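Local coordinates for geranyltranstransferase (Staphylococcus aureus, PDB 1RTR), which probably joins isopentenyl diphosphate to geranyl diphosphate to make farnesyl diphosphate, the C15 precursor of bacterial isoprenoids, at residues Leu49-Leu54 against Thr59-Gly64; Ile69-Ile74 against Leu182-Met187. All coordinates share one frame; numbering follows the deposited sequence.

Interactions 1 and 2 follow one another in series along the chain, so neither lies within or crosses the other. Interaction 1 closes first, folding the loop that leaves helix 45-56 back against that same helix just before helix 65-83 begins. Interaction 2 then starts on helix 65-83 and spans 107 mostly helical residues to reach helix 179-193. Their centres are about 11 Å apart. The two touch directly, because helix 45-56 also packs on helix 179-193: Leu-49 meets Leu-182 and Val-186, and Thr-53 meets Val-186. Together they tie the hairpin of helices 45-56 and 65-83 to helix 179-193 within the all-helical polyprenyl synthetase fold.

Interaction 1 (Leu49-Leu54 against Thr59-Gly64); sequences LLLLTL and TEYELG
Leu-54 and Leu-51, on helix 45-56, pack against the short connection that turns the chain into helix 65-83, a helix-loop-helix hairpin of the all-alpha polyprenyl synthetase fold. Leu-54 buries the most surface here. With CG anti to the carbonyl carbon (chi1 -79°), its CD1 methyl lies 3.5 Å from Gly-64 N and 3.6 Å from Tyr-61 O. Its other branch, CD2, meets the methyl CG2 of Thr-59 at 4.0 Å. One turn back, Leu-51 CG approaches Tyr-61 CD2 at 3.7 Å, coming obliquely to the ring, while its CD1 rests 3.6 Å from Tyr-61 O. Tyr-61 O therefore has a leucine methyl from each of these two residues beside it and also accepts the backbone bond from Gly-64 N that closes the 3-10 turn.

Gly-64 stands at the N-cap of helix 65-83. Because it has no side chain, the Leu-54 methyl can come close to its backbone.

Further out, the phenol hydroxyl of Tyr-61 is hydrogen-bonded to Glu-12 of helix 6-18. Leu-9 of that helix touches both Leu-51 and Tyr-61, and so extends the apolar layer. Thr-59 OG1 is hydrogen-bonded to Leu-57 O, within the same connection. A single hydrogen bond spans the two segments: Thr-59 N donates to Leu-54 O at 3.0 Å, with an N-H...O angle of 150° and the donor tilted 29° from the carbonyl plane.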
loop_
_atom_site.group_PDB
_atom_site.type_symbol
_atom_site.label_atom_id
_atom_site.label_comp_id
_atom_site.label_asym_id
_atom_site.label_seq_id
_atom_site.Cartn_x
_atom_site.Cartn_y
_atom_site.Cartn_z
ATOM N N LEU A 49 -1.765 3.920 21.153
ATOM C CA LEU A 49 -1.862 2.529 21.586
ATOM C C LEU A 49 -0.549 1.803 21.394
ATOM O O LEU A 49 -0.070 1.159 22.324
ATOM C CB LEU A 49 -2.980 1.796 20.841
ATOM C CG LEU A 49 -3.334 0.380 21.307
ATOM C CD1 LEU A 49 -3.565 0.329 22.821
ATOM C CD2 LEU A 49 -4.564 -0.114 20.573
ATOM N N LEU A 50 0.038 1.916 20.202
ATOM C CA LEU A 50 1.282 1.204 19.887
ATOM C C LEU A 50 2.422 1.670 20.802
ATOM O O LEU A 50 3.122 0.854 21.419
ATOM C CB LEU A 50 1.614 1.349 18.393
ATOM C CG LEU A 50 2.956 1.147 17.655
ATOM C CD1 LEU A 50 3.990 0.272 18.324
ATOM C CD2 LEU A 50 2.687 0.637 16.251
ATOM N N LEU A 51 2.579 2.988 20.896
ATOM C CA LEU A 51 3.538 3.611 21.805
ATOM C C LEU A 51 3.360 3.148 23.257
ATOM O O LEU A 51 4.317 2.660 23.879
ATOM C CB LEU A 51 3.436 5.140 21.690
ATOM C CG LEU A 51 4.293 5.898 20.650
ATOM C CD1 LEU A 51 5.068 5.008 19.640
ATOM C CD2 LEU A 51 3.462 6.954 19.934
ATOM N N LEU A 52 2.141 3.263 23.793
ATOM C CA LEU A 52 1.876 2.848 25.185
ATOM C C LEU A 52 2.089 1.351 25.428
ATOM O O LEU A 52 2.601 0.964 26.489
ATOM C CB LEU A 52 0.489 3.306 25.659
ATOM C CG LEU A 52 0.340 4.836 25.823
ATOM C CD1 LEU A 52 -1.094 5.273 25.931
ATOM C CD2 LEU A 52 1.135 5.358 27.008
ATOM N N THR A 53 1.735 0.510 24.456
ATOM C CA THR A 53 1.999 -0.929 24.565
ATOM C C THR A 53 3.492 -1.252 24.742
ATOM O O THR A 53 3.857 -2.115 25.555
ATOM C CB THR A 53 1.412 -1.702 23.341
ATOM O OG1 THR A 53 0.003 -1.473 23.248
ATOM C CG2 THR A 53 1.527 -3.204 23.533
ATOM N N LEU A 54 4.349 -0.586 23.972
ATOM C CA LEU A 54 5.802 -0.745 24.137
ATOM C C LEU A 54 6.270 -0.341 25.544
ATOM O O LEU A 54 7.118 -1.012 26.147
ATOM C CB LEU A 54 6.562 0.096 23.113
ATOM C CG LEU A 54 6.695 -0.420 21.689
ATOM C CD1 LEU A 54 7.312 0.667 20.820
ATOM C CD2 LEU A 54 7.509 -1.735 21.634
ATOM N N THR A 59 9.946 -1.336 27.186
ATOM C CA THR A 59 10.746 -1.115 26.001
ATOM C C THR A 59 10.708 0.356 25.660
ATOM O O THR A 59 9.698 1.027 25.892
ATOM C CB THR A 59 10.197 -1.980 24.861
ATOM O OG1 THR A 59 10.390 -3.359 25.200
ATOM C CG2 THR A 59 11.024 -1.830 23.593
ATOM N N GLU A 60 11.820 0.867 25.135
ATOM C CA GLU A 60 11.882 2.267 24.725
ATOM C C GLU A 60 10.812 2.564 23.672
ATOM O O GLU A 60 10.895 2.088 22.542
ATOM C CB GLU A 60 13.286 2.630 24.216
ATOM C CG GLU A 60 13.433 4.070 23.742
ATOM C CD GLU A 60 12.814 5.072 24.702
ATOM O OE1 GLU A 60 12.171 6.056 24.225
ATOM O OE2 GLU A 60 12.972 4.873 25.936
ATOM N N TYR A 61 9.814 3.356 24.051
ATOM C CA TYR A 61 8.692 3.631 23.161
ATOM C C TYR A 61 9.077 4.251 21.806
ATOM O O TYR A 61 8.314 4.145 20.828
ATOM C CB TYR A 61 7.594 4.439 23.878
ATOM C CG TYR A 61 7.749 5.936 23.815
ATOM C CD1 TYR A 61 8.343 6.641 24.867
ATOM C CD2 TYR A 61 7.285 6.652 22.719
ATOM C CE1 TYR A 61 8.487 8.014 24.819
ATOM C CE2 TYR A 61 7.423 8.025 22.659
ATOM C CZ TYR A 61 8.025 8.700 23.709
ATOM O OH TYR A 61 8.159 10.069 23.633
ATOM N N GLU A 62 10.250 4.885 21.739
ATOM C CA GLU A 62 10.670 5.565 20.508
ATOM C C GLU A 62 11.048 4.575 19.422
ATOM O O GLU A 62 11.005 4.904 18.237
ATOM C CB GLU A 62 11.800 6.577 20.753
ATOM C CG GLU A 62 11.356 7.813 21.523
ATOM C CD GLU A 62 10.587 8.818 20.685
ATOM O OE1 GLU A 62 10.090 9.805 21.262
ATOM O OE2 GLU A 62 10.475 8.642 19.451
ATOM N N LEU A 63 11.384 3.355 19.828
ATOM C CA LEU A 63 11.595 2.269 18.868
ATOM C C LEU A 63 10.414 2.109 17.911
ATOM O O LEU A 63 10.599 1.762 16.750
ATOM C CB LEU A 63 11.918 0.955 19.576
ATOM C CG LEU A 63 13.325 0.768 20.162
ATOM C CD1 LEU A 63 13.458 -0.579 20.882
ATOM C CD2 LEU A 63 14.404 0.872 19.096
ATOM N N GLY A 64 9.208 2.402 18.385
ATOM C CA GLY A 64 8.018 2.189 17.588
ATOM C C GLY A 64 7.442 3.421 16.933
ATOM O O GLY A 64 6.351 3.357 16.348
#

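Interaction 2 (Ile69-Ile74 against Leu182-Met187); sequences IALEMI and LTFAVM
A helix-helix contact in the interior of the all-alpha terpene synthase fold brings helix 65-83 against helix 179-193; the centre of the contact lies about 6 Å from the centre of the chain. Leu-71 carries it from one side and Phe-184 with Ala-185 from the other. The backbones stay well apart, with Leu-71 CA 7.6 Å from Ala-185 CA, and side chains bridge the interval. Leu-71 points toward the facing helix with CG anti to the backbone N (chi1 -174°), which carries its two methyls across to different partners. CD1 lies 3.7 Å from Phe-184 CD1 and approaches the ring obliquely. CD2 meets Ala-185 CB at 3.6 Å and also sits in the plane of the Phe-184 ring at its edge, 3.8 Å from CD1 of that ring. Both leucine methyls thus meet the same ring carbon, one in the ring plane and the other off it, while the in-plane methyl also rests on the alanine.

Phe-184 likewise has CG anti to its backbone N (chi1 170°), which carries the ring toward helix 65-83, and the leucine and phenylalanine side chains run antiparallel alongside one another. Val-137 and Leu-141 of helix 131-145 also touch the ring, and Arg-46 of helix 45-56 touches Leu-71, so helices 131-145 and 45-56 pack on the contact as well.

No hydrogen bond spans the two segments, and all three touching residues are buried. Association here therefore rests on van der Waals contact and the exclusion of water, with the fit set by the shapes of hydrocarbon groups.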
loop_
_atom_site.group_PDB
_atom_site.type_symbol
_atom_site.label_atom_id
_atom_site.label_comp_id
_atom_site.label_asym_id
_atom_site.label_seq_id
_atom_site.Cartn_x
_atom_site.Cartn_y
_atom_site.Cartn_z
ATOM N N ILE A 69 3.788 6.061 13.160
ATOM C CA ILE A 69 3.548 7.027 12.080
ATOM C C ILE A 69 2.953 6.322 10.864
ATOM O O ILE A 69 1.946 6.775 10.307
ATOM C CB ILE A 69 4.851 7.775 11.680
ATOM C CG1 ILE A 69 5.396 8.615 12.840
ATOM C CG2 ILE A 69 4.614 8.656 10.472
ATOM C CD1 ILE A 69 4.421 9.698 13.348
ATOM N N ALA A 70 3.585 5.219 10.455
ATOM C CA ALA A 70 3.038 4.346 9.417
ATOM C C ALA A 70 1.579 3.999 9.690
ATOM O O ALA A 70 0.725 4.168 8.821
ATOM C CB ALA A 70 3.861 3.091 9.284
ATOM N N LEU A 71 1.293 3.549 10.908
ATOM C CA LEU A 71 -0.062 3.158 11.291
ATOM C C LEU A 71 -1.063 4.287 11.081
ATOM O O LEU A 71 -2.172 4.061 10.571
ATOM C CB LEU A 71 -0.090 2.681 12.748
ATOM C CG LEU A 71 -1.393 2.091 13.301
ATOM C CD1 LEU A 71 -2.075 1.097 12.317
ATOM C CD2 LEU A 71 -1.120 1.445 14.652
ATOM N N GLU A 72 -0.676 5.507 11.462
ATOM C CA GLU A 72 -1.564 6.662 11.280
ATOM C C GLU A 72 -1.715 7.042 9.794
ATOM O O GLU A 72 -2.793 7.494 9.369
ATOM C CB GLU A 72 -1.115 7.851 12.145
ATOM C CG GLU A 72 -2.073 9.039 12.170
ATOM C CD GLU A 72 -3.367 8.792 12.944
ATOM O OE1 GLU A 72 -3.507 7.740 13.616
ATOM O OE2 GLU A 72 -4.267 9.663 12.873
ATOM N N MET A 73 -0.652 6.845 9.009
ATOM C CA MET A 73 -0.730 7.046 7.556
ATOM C C MET A 73 -1.778 6.101 6.947
ATOM O O MET A 73 -2.596 6.522 6.114
ATOM C CB MET A 73 0.637 6.827 6.894
ATOM C CG MET A 73 1.536 8.067 6.799
ATOM S SD MET A 73 3.217 7.689 6.247
ATOM C CE MET A 73 4.006 9.191 6.704
ATOM N N ILE A 74 -1.771 4.837 7.387
ATOM C CA ILE A 74 -2.729 3.847 6.908
ATOM C C ILE A 74 -4.152 4.230 7.286
ATOM O O ILE A 74 -5.077 4.094 6.485
ATOM C CB ILE A 74 -2.392 2.449 7.452
ATOM C CG1 ILE A 74 -1.015 2.019 6.953
ATOM C CG2 ILE A 74 -3.488 1.435 7.100
ATOM C CD1 ILE A 74 -1.017 1.221 5.693
ATOM N N LEU A 182 -6.023 -1.923 15.256
ATOM C CA LEU A 182 -5.836 -1.930 16.705
ATOM C C LEU A 182 -4.950 -3.095 17.131
ATOM O O LEU A 182 -4.001 -2.919 17.899
ATOM C CB LEU A 182 -7.175 -1.913 17.466
ATOM C CG LEU A 182 -7.868 -0.549 17.405
ATOM C CD1 LEU A 182 -9.235 -0.603 18.025
ATOM C CD2 LEU A 182 -7.044 0.540 18.065
ATOM N N THR A 183 -5.242 -4.275 16.605
ATOM C CA THR A 183 -4.441 -5.450 16.895
ATOM C C THR A 183 -3.030 -5.311 16.339
ATOM O O THR A 183 -2.074 -5.830 16.933
ATOM C CB THR A 183 -5.146 -6.719 16.329
ATOM O OG1 THR A 183 -6.392 -6.891 17.010
ATOM C CG2 THR A 183 -4.382 -7.990 16.676
ATOM N N PHE A 184 -2.890 -4.649 15.189
ATOM C CA PHE A 184 -1.558 -4.348 14.685
ATOM C C PHE A 184 -0.784 -3.499 15.699
ATOM O O PHE A 184 0.367 -3.801 16.003
ATOM C CB PHE A 184 -1.594 -3.617 13.329
ATOM C CG PHE A 184 -0.247 -3.100 12.910
ATOM C CD1 PHE A 184 0.104 -1.778 13.149
ATOM C CD2 PHE A 184 0.691 -3.964 12.356
ATOM C CE1 PHE A 184 1.367 -1.315 12.818
ATOM C CE2 PHE A 184 1.950 -3.519 12.026
ATOM C CZ PHE A 184 2.290 -2.181 12.251
ATOM N N ALA A 185 -1.421 -2.449 16.215
ATOM C CA ALA A 185 -0.783 -1.553 17.184
ATOM C C ALA A 185 -0.176 -2.313 18.348
ATOM O O ALA A 185 1.021 -2.156 18.624
ATOM C CB ALA A 185 -1.751 -0.470 17.685
ATOM N N VAL A 186 -0.952 -3.169 19.015
ATOM C CA VAL A 186 -0.383 -3.829 20.193
ATOM C C VAL A 186 0.578 -4.957 19.849
ATOM O O VAL A 186 1.570 -5.134 20.571
ATOM C CB VAL A 186 -1.423 -4.182 21.345
ATOM C CG1 VAL A 186 -2.789 -3.568 21.094
ATOM C CG2 VAL A 186 -1.482 -5.701 21.671
ATOM N N MET A 187 0.321 -5.683 18.748
ATOM C CA MET A 187 1.138 -6.846 18.379
ATOM C C MET A 187 2.443 -6.461 17.686
ATOM O O MET A 187 3.471 -7.134 17.865
ATOM C CB MET A 187 0.356 -7.854 17.514
ATOM C CG MET A 187 -0.855 -8.513 18.191
ATOM S SD MET A 187 -0.545 -9.204 19.865
ATOM C CE MET A 187 0.396 -10.675 19.383
#